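Local coordinates for YARHG domain-containing protein (Legionella pneumophila subsp. pneumophila, PDB 4G2A), which is of unknown function but may bind a nutrient, and pairs a DUF4424 region with a YARHG domain, at residues Gln39-Trp44 and Leu79-Gln84; Asn57-Ile62 and Lys128-Pro133; Gln168-Gly173 and His222-Ala227. One frame throughout, in Å; residues are numbered along the deposited sequence.

Contact 1: Gln39-Trp44 and Leu79-Gln84; sequences QMNGSW and LPAGQQ. With SO4 (sulfate ion), chain L.
Asn-41 lies beside Pro-80 and Ala-81, where the loop before strand 43-54 meets the loop after strand 76-77. A chi1 of 64° turns the Asn-41 amide toward the methyl of Ala-81, and the side chain passes along that methyl. Asn-41 CB is 4.0 Å from Ala-81 CB, and CG is slightly nearer to the same methyl. At the tip, Asn-41 ND2 comes to 3.6 Å from Ala-81 CB. Asn-41 ND2 also comes within 3.5 Å of O2 of a sulfate ion. The sulfate is held at the turn of Pro-80 to Gln-83, a type II beta turn, where Gly-82 N donates to sulfate O3 at 2.7 Å. Gly-82 has the positive phi that suits glycine at this place in such a turn.

The direct polar link is weak: Ala-81 N donates to Asn-41 O at 3.1 Å with a bent N-H...O angle of 128°. Asn-41 CA-H also points at Leu-79 O. One water gives a proton to Met-40 O at 2.7 Å and accepts from Leu-79 N. Deeper in, Ser-43 CB packs on Pro-80 CB at 3.6 Å. Tyr-93 lies against Pro-80. The loops are thus joined by one weak backbone bond, a CA-H...O contact, bridging water and small apolar contacts. The sulfate, probably from the crystallisation liquor, shows that the Gly-82 N-H can donate to an anion; it need not be a natural ligand.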
loop_
_atom_site.group_PDB
_atom_site.type_symbol
_atom_site.label_atom_id
_atom_site.label_comp_id
_atom_site.label_asym_id
_atom_site.label_seq_id
_atom_site.Cartn_x
_atom_site.Cartn_y
_atom_site.Cartn_z
ATOM N N GLN A 39 -10.130 2.710 -12.485
ATOM C CA GLN A 39 -10.593 1.314 -12.603
ATOM C C GLN A 39 -10.248 0.473 -11.353
ATOM O O GLN A 39 -10.702 -0.676 -11.244
ATOM C CB GLN A 39 -9.954 0.624 -13.831
ATOM C CG GLN A 39 -10.069 1.372 -15.148
ATOM C CD GLN A 39 -8.790 2.089 -15.484
ATOM O OE1 GLN A 39 -7.714 1.490 -15.593
ATOM N NE2 GLN A 39 -8.885 3.383 -15.703
HETATM N N MSE A 40 -9.405 1.021 -10.453
HETATM C CA MSE A 40 -8.959 0.415 -9.185
HETATM C C MSE A 40 -8.266 -0.919 -9.439
HETATM O O MSE A 40 -8.500 -1.911 -8.739
HETATM C CB MSE A 40 -10.115 0.267 -8.168
HETATM C CG MSE A 40 -10.908 1.547 -7.908
HETATM SE SE MSE A 40 -9.847 3.170 -7.631
HETATM C CE MSE A 40 -8.715 2.629 -6.161
ATOM N N ASN A 41 -7.385 -0.925 -10.444
ATOM C CA ASN A 41 -6.633 -2.109 -10.829
ATOM C C ASN A 41 -5.137 -1.910 -10.488
ATOM O O ASN A 41 -4.246 -2.479 -11.125
ATOM C CB ASN A 41 -6.883 -2.454 -12.321
ATOM C CG ASN A 41 -6.414 -1.418 -13.313
ATOM O OD1 ASN A 41 -5.962 -0.329 -12.957
ATOM N ND2 ASN A 41 -6.489 -1.758 -14.587
ATOM N N GLY A 42 -4.900 -1.139 -9.440
ATOM C CA GLY A 42 -3.564 -0.892 -8.920
ATOM C C GLY A 42 -2.956 -2.122 -8.277
ATOM O O GLY A 42 -3.661 -3.051 -7.850
ATOM N N SER A 43 -1.626 -2.141 -8.230
ATOM C CA SER A 43 -0.885 -3.246 -7.654
ATOM C C SER A 43 0.375 -2.746 -6.958
ATOM O O SER A 43 0.830 -1.627 -7.195
ATOM C CB SER A 43 -0.518 -4.267 -8.732
ATOM O OG SER A 43 0.075 -3.658 -9.872
ATOM N N TRP A 44 0.885 -3.581 -6.044
ATOM C CA TRP A 44 2.144 -3.410 -5.348
ATOM C C TRP A 44 3.022 -4.619 -5.648
ATOM O O TRP A 44 2.555 -5.763 -5.567
ATOM C CB TRP A 44 1.941 -3.240 -3.836
ATOM C CG TRP A 44 1.242 -1.973 -3.459
ATOM C CD1 TRP A 44 -0.058 -1.841 -3.081
ATOM C CD2 TRP A 44 1.816 -0.659 -3.397
ATOM N NE1 TRP A 44 -0.341 -0.527 -2.815
ATOM C CE2 TRP A 44 0.795 0.223 -2.987
ATOM C CE3 TRP A 44 3.110 -0.146 -3.605
ATOM C CZ2 TRP A 44 1.021 1.589 -2.779
ATOM C CZ3 TRP A 44 3.324 1.220 -3.445
ATOM C CH2 TRP A 44 2.295 2.066 -3.011
ATOM N N LEU A 79 -8.148 -6.018 -6.893
ATOM C CA LEU A 79 -7.411 -6.879 -7.821
ATOM C C LEU A 79 -6.370 -6.160 -8.652
ATOM O O LEU A 79 -6.692 -5.116 -9.224
ATOM C CB LEU A 79 -8.415 -7.499 -8.795
ATOM C CG LEU A 79 -9.013 -8.858 -8.478
ATOM C CD1 LEU A 79 -9.971 -9.249 -9.594
ATOM C CD2 LEU A 79 -7.931 -9.934 -8.390
ATOM N N PRO A 80 -5.153 -6.723 -8.824
ATOM C CA PRO A 80 -4.174 -6.101 -9.744
ATOM C C PRO A 80 -4.608 -6.291 -11.190
ATOM O O PRO A 80 -5.362 -7.232 -11.471
ATOM C CB PRO A 80 -2.875 -6.876 -9.480
ATOM C CG PRO A 80 -3.138 -7.712 -8.296
ATOM C CD PRO A 80 -4.605 -7.959 -8.237
ATOM N N ALA A 81 -4.150 -5.424 -12.116
ATOM C CA ALA A 81 -4.521 -5.625 -13.522
ATOM C C ALA A 81 -3.889 -6.937 -14.048
ATOM O O ALA A 81 -2.726 -7.242 -13.749
ATOM C CB ALA A 81 -4.103 -4.430 -14.374
ATOM N N GLY A 82 -4.700 -7.729 -14.741
ATOM C CA GLY A 82 -4.307 -9.018 -15.298
ATOM C C GLY A 82 -4.467 -10.199 -14.360
ATOM O O GLY A 82 -4.071 -11.304 -14.720
ATOM N N GLN A 83 -5.036 -9.991 -13.150
ATOM C CA GLN A 83 -5.232 -11.075 -12.184
ATOM C C GLN A 83 -6.701 -11.337 -11.933
ATOM O O GLN A 83 -7.521 -10.430 -11.997
ATOM C CB GLN A 83 -4.533 -10.802 -10.833
ATOM C CG GLN A 83 -3.032 -10.509 -10.923
ATOM C CD GLN A 83 -2.128 -11.625 -11.431
ATOM O OE1 GLN A 83 -1.102 -11.365 -12.080
ATOM N NE2 GLN A 83 -2.440 -12.881 -11.111
ATOM N N GLN A 84 -7.014 -12.588 -11.624
ATOM C CA GLN A 84 -8.347 -13.056 -11.272
ATOM C C GLN A 84 -8.286 -13.587 -9.863
ATOM O O GLN A 84 -7.211 -13.970 -9.396
ATOM C CB GLN A 84 -8.834 -14.128 -12.270
ATOM C CG GLN A 84 -9.057 -13.558 -13.677
ATOM C CD GLN A 84 -9.442 -14.576 -14.728
ATOM O OE1 GLN A 84 -8.861 -15.665 -14.844
ATOM N NE2 GLN A 84 -10.380 -14.189 -15.582
HETATM S S SO4 L . -6.757 -5.978 -16.876
HETATM O O1 SO4 L . -7.562 -6.529 -17.963
HETATM O O2 SO4 L . -7.082 -4.566 -16.659
HETATM O O3 SO4 L . -7.032 -6.732 -15.649
HETATM O O4 SO4 L . -5.352 -6.085 -17.248
HETATM O O HOH W 1 -10.140 -4.013 -8.170
HETATM O O HOH W 2 -6.025 -3.157 -6.922
#

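Contact 2: Asn57-Ile62 and Lys128-Pro133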
loop_
_atom_site.group_PDB
_atom_site.type_symbol
_atom_site.label_atom_id
_atom_site.label_comp_id
_atom_site.label_asym_id
_atom_site.label_seq_id
_atom_site.Cartn_x
_atom_site.Cartn_y
_atom_site.Cartn_z
ATOM N N ASN A 57 26.784 -23.858 16.442
ATOM C CA ASN A 57 27.916 -24.373 15.688
ATOM C C ASN A 57 27.616 -25.819 15.229
ATOM O O ASN A 57 28.401 -26.740 15.447
ATOM C CB ASN A 57 29.222 -24.228 16.474
ATOM C CG ASN A 57 30.466 -24.638 15.703
ATOM O OD1 ASN A 57 30.649 -24.334 14.511
ATOM N ND2 ASN A 57 31.319 -25.410 16.360
ATOM N N LYS A 58 26.467 -25.995 14.558
ATOM C CA LYS A 58 26.020 -27.275 14.004
ATOM C C LYS A 58 25.036 -27.022 12.846
ATOM O O LYS A 58 24.436 -25.952 12.774
ATOM C CB LYS A 58 25.404 -28.204 15.089
ATOM C CG LYS A 58 24.075 -27.733 15.714
ATOM C CD LYS A 58 23.288 -28.915 16.284
ATOM C CE LYS A 58 22.171 -28.522 17.221
ATOM N NZ LYS A 58 21.445 -29.715 17.777
ATOM N N GLU A 59 24.895 -28.004 11.944
ATOM C CA GLU A 59 23.991 -27.953 10.804
ATOM C C GLU A 59 22.523 -28.030 11.292
ATOM O O GLU A 59 22.185 -28.873 12.129
ATOM C CB GLU A 59 24.303 -29.097 9.827
ATOM C CG GLU A 59 23.681 -28.929 8.456
ATOM C CD GLU A 59 22.805 -30.087 8.035
ATOM O OE1 GLU A 59 21.595 -30.065 8.358
ATOM O OE2 GLU A 59 23.327 -31.022 7.386
ATOM N N VAL A 60 21.671 -27.107 10.807
ATOM C CA VAL A 60 20.268 -27.091 11.193
ATOM C C VAL A 60 19.416 -27.020 9.940
ATOM O O VAL A 60 19.759 -26.308 8.993
ATOM C CB VAL A 60 19.892 -25.979 12.219
ATOM C CG1 VAL A 60 20.490 -26.246 13.595
ATOM C CG2 VAL A 60 20.284 -24.602 11.735
ATOM N N THR A 61 18.324 -27.787 9.927
ATOM C CA THR A 61 17.344 -27.819 8.841
ATOM C C THR A 61 16.026 -27.358 9.429
ATOM O O THR A 61 15.531 -27.952 10.395
ATOM C CB THR A 61 17.266 -29.210 8.171
ATOM O OG1 THR A 61 18.565 -29.575 7.690
ATOM C CG2 THR A 61 16.270 -29.247 7.014
ATOM N N ILE A 62 15.493 -26.260 8.892
ATOM C CA ILE A 62 14.236 -25.687 9.372
ATOM C C ILE A 62 13.278 -25.447 8.199
ATOM O O ILE A 62 13.690 -25.279 7.048
ATOM C CB ILE A 62 14.424 -24.380 10.226
ATOM C CG1 ILE A 62 14.789 -23.139 9.376
ATOM C CG2 ILE A 62 15.373 -24.557 11.420
ATOM C CD1 ILE A 62 14.098 -21.862 9.820
ATOM N N LYS A 128 12.009 -25.526 2.732
ATOM C CA LYS A 128 13.066 -25.971 3.644
ATOM C C LYS A 128 14.286 -25.106 3.467
ATOM O O LYS A 128 14.535 -24.599 2.370
ATOM C CB LYS A 128 13.435 -27.455 3.430
ATOM C CG LYS A 128 12.302 -28.444 3.701
ATOM C CD LYS A 128 12.034 -28.709 5.197
ATOM C CE LYS A 128 10.682 -29.350 5.426
ATOM N NZ LYS A 128 10.526 -30.640 4.689
ATOM N N THR A 129 15.026 -24.898 4.565
ATOM C CA THR A 129 16.274 -24.127 4.579
ATOM C C THR A 129 17.280 -24.877 5.465
ATOM O O THR A 129 16.999 -25.133 6.637
ATOM C CB THR A 129 16.068 -22.665 5.032
ATOM O OG1 THR A 129 15.789 -22.643 6.427
ATOM C CG2 THR A 129 14.961 -21.950 4.289
ATOM N N THR A 130 18.423 -25.256 4.888
ATOM C CA THR A 130 19.488 -25.934 5.614
ATOM C C THR A 130 20.587 -24.918 5.876
ATOM O O THR A 130 21.037 -24.210 4.968
ATOM C CB THR A 130 19.988 -27.206 4.883
ATOM O OG1 THR A 130 18.882 -28.099 4.702
ATOM C CG2 THR A 130 21.064 -27.945 5.669
ATOM N N PHE A 131 20.989 -24.829 7.132
ATOM C CA PHE A 131 22.059 -23.955 7.535
ATOM C C PHE A 131 23.249 -24.770 8.023
ATOM O O PHE A 131 23.148 -25.379 9.099
ATOM C CB PHE A 131 21.632 -22.996 8.659
ATOM C CG PHE A 131 20.551 -21.977 8.406
ATOM C CD1 PHE A 131 19.220 -22.363 8.303
ATOM C CD2 PHE A 131 20.842 -20.614 8.436
ATOM C CE1 PHE A 131 18.215 -21.415 8.132
ATOM C CE2 PHE A 131 19.833 -19.668 8.291
ATOM C CZ PHE A 131 18.529 -20.074 8.115
ATOM N N PRO A 132 24.401 -24.723 7.295
ATOM C CA PRO A 132 25.646 -25.321 7.815
ATOM C C PRO A 132 26.057 -24.693 9.176
ATOM O O PRO A 132 25.488 -23.660 9.554
ATOM C CB PRO A 132 26.683 -24.962 6.722
ATOM C CG PRO A 132 25.890 -24.675 5.506
ATOM C CD PRO A 132 24.642 -24.029 6.013
ATOM N N PRO A 133 27.047 -25.244 9.925
ATOM C CA PRO A 133 27.422 -24.623 11.219
ATOM C C PRO A 133 27.824 -23.143 11.115
ATOM O O PRO A 133 28.663 -22.774 10.289
ATOM C CB PRO A 133 28.612 -25.478 11.690
ATOM C CG PRO A 133 28.403 -26.798 11.038
ATOM C CD PRO A 133 27.825 -26.478 9.683
#
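Val-60 and Phe-131 form an antiparallel hydrogen-bonded pair, and so do Ile-62 and Thr-129. The four backbone bonds are short. Phe-131 N donates to Val-60 O at 2.7 Å, almost straight at 179°, and Thr-129 N donates to Ile-62 O at 2.8 Å. The side chains of these four residues share one face of the sheet, and this is the close-packed side. Val-60 CG2 rests on Phe-131 CB at 3.7 Å. With chi1 at 74°, Ile-62 CG1 is turned toward Thr-129 and comes to 3.2 Å from Thr-129 OG1. Ile-62 CG1 also lies 4.0 Å from Phe-131 CE1. Thr-129 OG1 donates weakly to Ile-62 O.

The other face is exposed and looser. Thr-61 and Thr-130 are a non-hydrogen-bonded pair, and their OG1 atoms share one weak bond of 3.3 Å, with either as donor. Glu-59 bends at chi2, and its OE1 lies 3.5 Å from Thr-130 CG2. Past the strand ends, the ring of Pro-133 lies against the backbone of Lys-58 and Glu-59, with Pro-133 CB 3.6 Å from Lys-58 N. Asn-54 ND2 bonds to the carbonyls of Lys-58 and Pro-132 and so bridges the two chain segments there. The contact joins the start of strand 60-68 to the end of strand 123-131, while the packed face meets Phe-52 of strand 43-54 and Ile-139 and Val-137 of strand 136-150.

Contact 3: Gln168-Gly173 and His222-Ala227; sequences QDSSIG and HFQPQA
Ile-172 N donates to Phe-223 O at 2.8 Å and 164°, the shorter of two backbone bonds between these loops. The other returns the opposite way, from Phe-223 N to Gly-173 O at 3.1 Å. Phe-223 is therefore gripped through both its N-H and its carbonyl. That carbonyl also receives the CA-H of Ser-171. Within 168-173, Ser-171 OG accepts from Gly-173 N at 3.3 Å, an ST turn that spans Ile-172, the residue bonded to Phe-223 O.

Outside the polar core, the Ile-172 side chain lies alongside that of Phe-223, both heading in one direction. Ile-172 CD1 reaches the edge of the ring, 3.8 Å from Phe-223 CD2. Ile-172 CG2 meets Pro-225 CG at 3.9 Å. Within 222-227, Pro-225 CA sits above the Phe-223 ring, off its centre. At the exposed margin, Ser-170 CB is 3.5 Å from Gln-224 OE1.

Ile-172 also packs on Met-23 and Glu-26 of strand 21-33, and Phe-223 on Pro-202. The contact joins the loop leading into strand 174-180 to the loop between strands 215-220 and 229-235. The two loops meet beside the ends of strands 174-180 and 215-220, which pair antiparallel.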
loop_
_atom_site.group_PDB
_atom_site.type_symbol
_atom_site.label_atom_id
_atom_site.label_comp_id
_atom_site.label_asym_id
_atom_site.label_seq_id
_atom_site.Cartn_x
_atom_site.Cartn_y
_atom_site.Cartn_z
ATOM N N GLN A 168 15.167 -15.699 16.703
ATOM C CA GLN A 168 16.068 -15.578 17.846
ATOM C C GLN A 168 16.526 -14.153 18.056
ATOM O O GLN A 168 16.850 -13.458 17.093
ATOM C CB GLN A 168 17.274 -16.499 17.689
ATOM C CG GLN A 168 18.027 -16.701 18.994
ATOM C CD GLN A 168 19.223 -17.579 18.819
ATOM O OE1 GLN A 168 19.845 -17.620 17.756
ATOM N NE2 GLN A 168 19.562 -18.309 19.869
ATOM N N ASP A 169 16.531 -13.726 19.336
ATOM C CA ASP A 169 16.888 -12.391 19.840
ATOM C C ASP A 169 15.729 -11.427 19.613
ATOM O O ASP A 169 14.712 -11.797 19.009
ATOM C CB ASP A 169 18.213 -11.853 19.244
ATOM C CG ASP A 169 19.430 -12.724 19.553
ATOM O OD1 ASP A 169 19.511 -13.263 20.691
ATOM O OD2 ASP A 169 20.301 -12.867 18.663
ATOM N N SER A 170 15.849 -10.217 20.166
ATOM C CA SER A 170 14.811 -9.188 20.091
ATOM C C SER A 170 14.724 -8.555 18.689
ATOM O O SER A 170 13.647 -8.565 18.055
ATOM C CB SER A 170 15.052 -8.104 21.147
ATOM O OG SER A 170 16.424 -7.753 21.285
ATOM N N SER A 171 15.870 -8.062 18.197
ATOM C CA SER A 171 15.971 -7.348 16.935
ATOM C C SER A 171 15.972 -8.259 15.687
ATOM O O SER A 171 16.372 -9.431 15.746
ATOM C CB SER A 171 17.198 -6.429 16.937
ATOM O OG SER A 171 18.393 -6.987 16.413
ATOM N N ILE A 172 15.490 -7.686 14.562
ATOM C CA ILE A 172 15.519 -8.289 13.231
ATOM C C ILE A 172 16.674 -7.586 12.459
ATOM O O ILE A 172 16.684 -7.566 11.234
ATOM C CB ILE A 172 14.142 -8.296 12.464
ATOM C CG1 ILE A 172 13.556 -6.890 12.238
ATOM C CG2 ILE A 172 13.135 -9.229 13.132
ATOM C CD1 ILE A 172 12.265 -6.825 11.354
ATOM N N GLY A 173 17.630 -7.018 13.204
ATOM C CA GLY A 173 18.807 -6.338 12.676
ATOM C C GLY A 173 18.547 -5.090 11.861
ATOM O O GLY A 173 17.710 -4.262 12.237
ATOM N N HIS A 222 19.360 -2.478 14.507
ATOM C CA HIS A 222 18.971 -3.168 15.740
ATOM C C HIS A 222 17.482 -3.069 15.983
ATOM O O HIS A 222 17.045 -3.001 17.139
ATOM C CB HIS A 222 19.737 -2.631 16.954
ATOM C CG HIS A 222 21.071 -3.255 17.082
ATOM N ND1 HIS A 222 21.208 -4.557 17.521
ATOM C CD2 HIS A 222 22.291 -2.760 16.756
ATOM C CE1 HIS A 222 22.510 -4.803 17.490
ATOM N NE2 HIS A 222 23.202 -3.750 17.032
ATOM N N PHE A 223 16.699 -3.105 14.891
ATOM C CA PHE A 223 15.262 -2.915 14.922
ATOM C C PHE A 223 14.520 -3.995 15.699
ATOM O O PHE A 223 14.509 -5.152 15.293
ATOM C CB PHE A 223 14.697 -2.806 13.495
ATOM C CG PHE A 223 13.213 -2.494 13.383
ATOM C CD1 PHE A 223 12.654 -1.426 14.075
ATOM C CD2 PHE A 223 12.397 -3.219 12.525
ATOM C CE1 PHE A 223 11.300 -1.116 13.939
ATOM C CE2 PHE A 223 11.047 -2.906 12.387
ATOM C CZ PHE A 223 10.507 -1.857 13.096
ATOM N N GLN A 224 13.911 -3.589 16.826
ATOM C CA GLN A 224 13.027 -4.399 17.654
ATOM C C GLN A 224 11.644 -4.208 17.033
ATOM O O GLN A 224 11.087 -3.116 17.159
ATOM C CB GLN A 224 13.084 -3.970 19.138
ATOM C CG GLN A 224 14.322 -4.470 19.890
ATOM C CD GLN A 224 14.370 -4.037 21.343
ATOM O OE1 GLN A 224 14.530 -4.854 22.261
ATOM N NE2 GLN A 224 14.281 -2.736 21.589
ATOM N N PRO A 225 11.118 -5.171 16.239
ATOM C CA PRO A 225 9.839 -4.916 15.553
ATOM C C PRO A 225 8.639 -4.932 16.508
ATOM O O PRO A 225 8.109 -5.998 16.864
ATOM C CB PRO A 225 9.788 -6.020 14.503
ATOM C CG PRO A 225 10.564 -7.147 15.115
ATOM C CD PRO A 225 11.639 -6.524 15.937
ATOM N N GLN A 226 8.248 -3.720 16.942
ATOM C CA GLN A 226 7.136 -3.440 17.846
ATOM C C GLN A 226 5.899 -2.989 17.059
ATOM O O GLN A 226 4.794 -2.974 17.607
ATOM C CB GLN A 226 7.544 -2.364 18.873
ATOM C CG GLN A 226 6.806 -2.453 20.222
ATOM C CD GLN A 226 7.164 -3.697 21.008
ATOM O OE1 GLN A 226 8.218 -3.778 21.650
ATOM N NE2 GLN A 226 6.296 -4.701 20.963
ATOM N N ALA A 227 6.084 -2.628 15.770
ATOM C CA ALA A 227 4.991 -2.206 14.881
ATOM C C ALA A 227 5.202 -2.702 13.457
ATOM O O ALA A 227 6.334 -2.900 13.019
ATOM C CB ALA A 227 4.851 -0.690 14.881
#

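How the contacts relate
The three contacts are separate, and none touches another. Contacts 2 and 3 lie on the same side of the chain's centre, with centres 22 Å apart and nearest atoms about 9 Å apart. Contact 1 is on the opposite side of the centre from contact 3, about 17 Å away at the nearest atoms and 33 Å between centres. Contacts 1 and 2 are farthest apart, at 39 Å between centres. Yet their segments alternate in the chain, and strand 43-54 is followed by strand 60-68. Contact 3 comes later. Sulfate ions, probably from the crystallisation liquor, lie at contact 1 and about 4 Å from the Ile-62 side chain of contact 2. With the function not established, neither can be tied to a site.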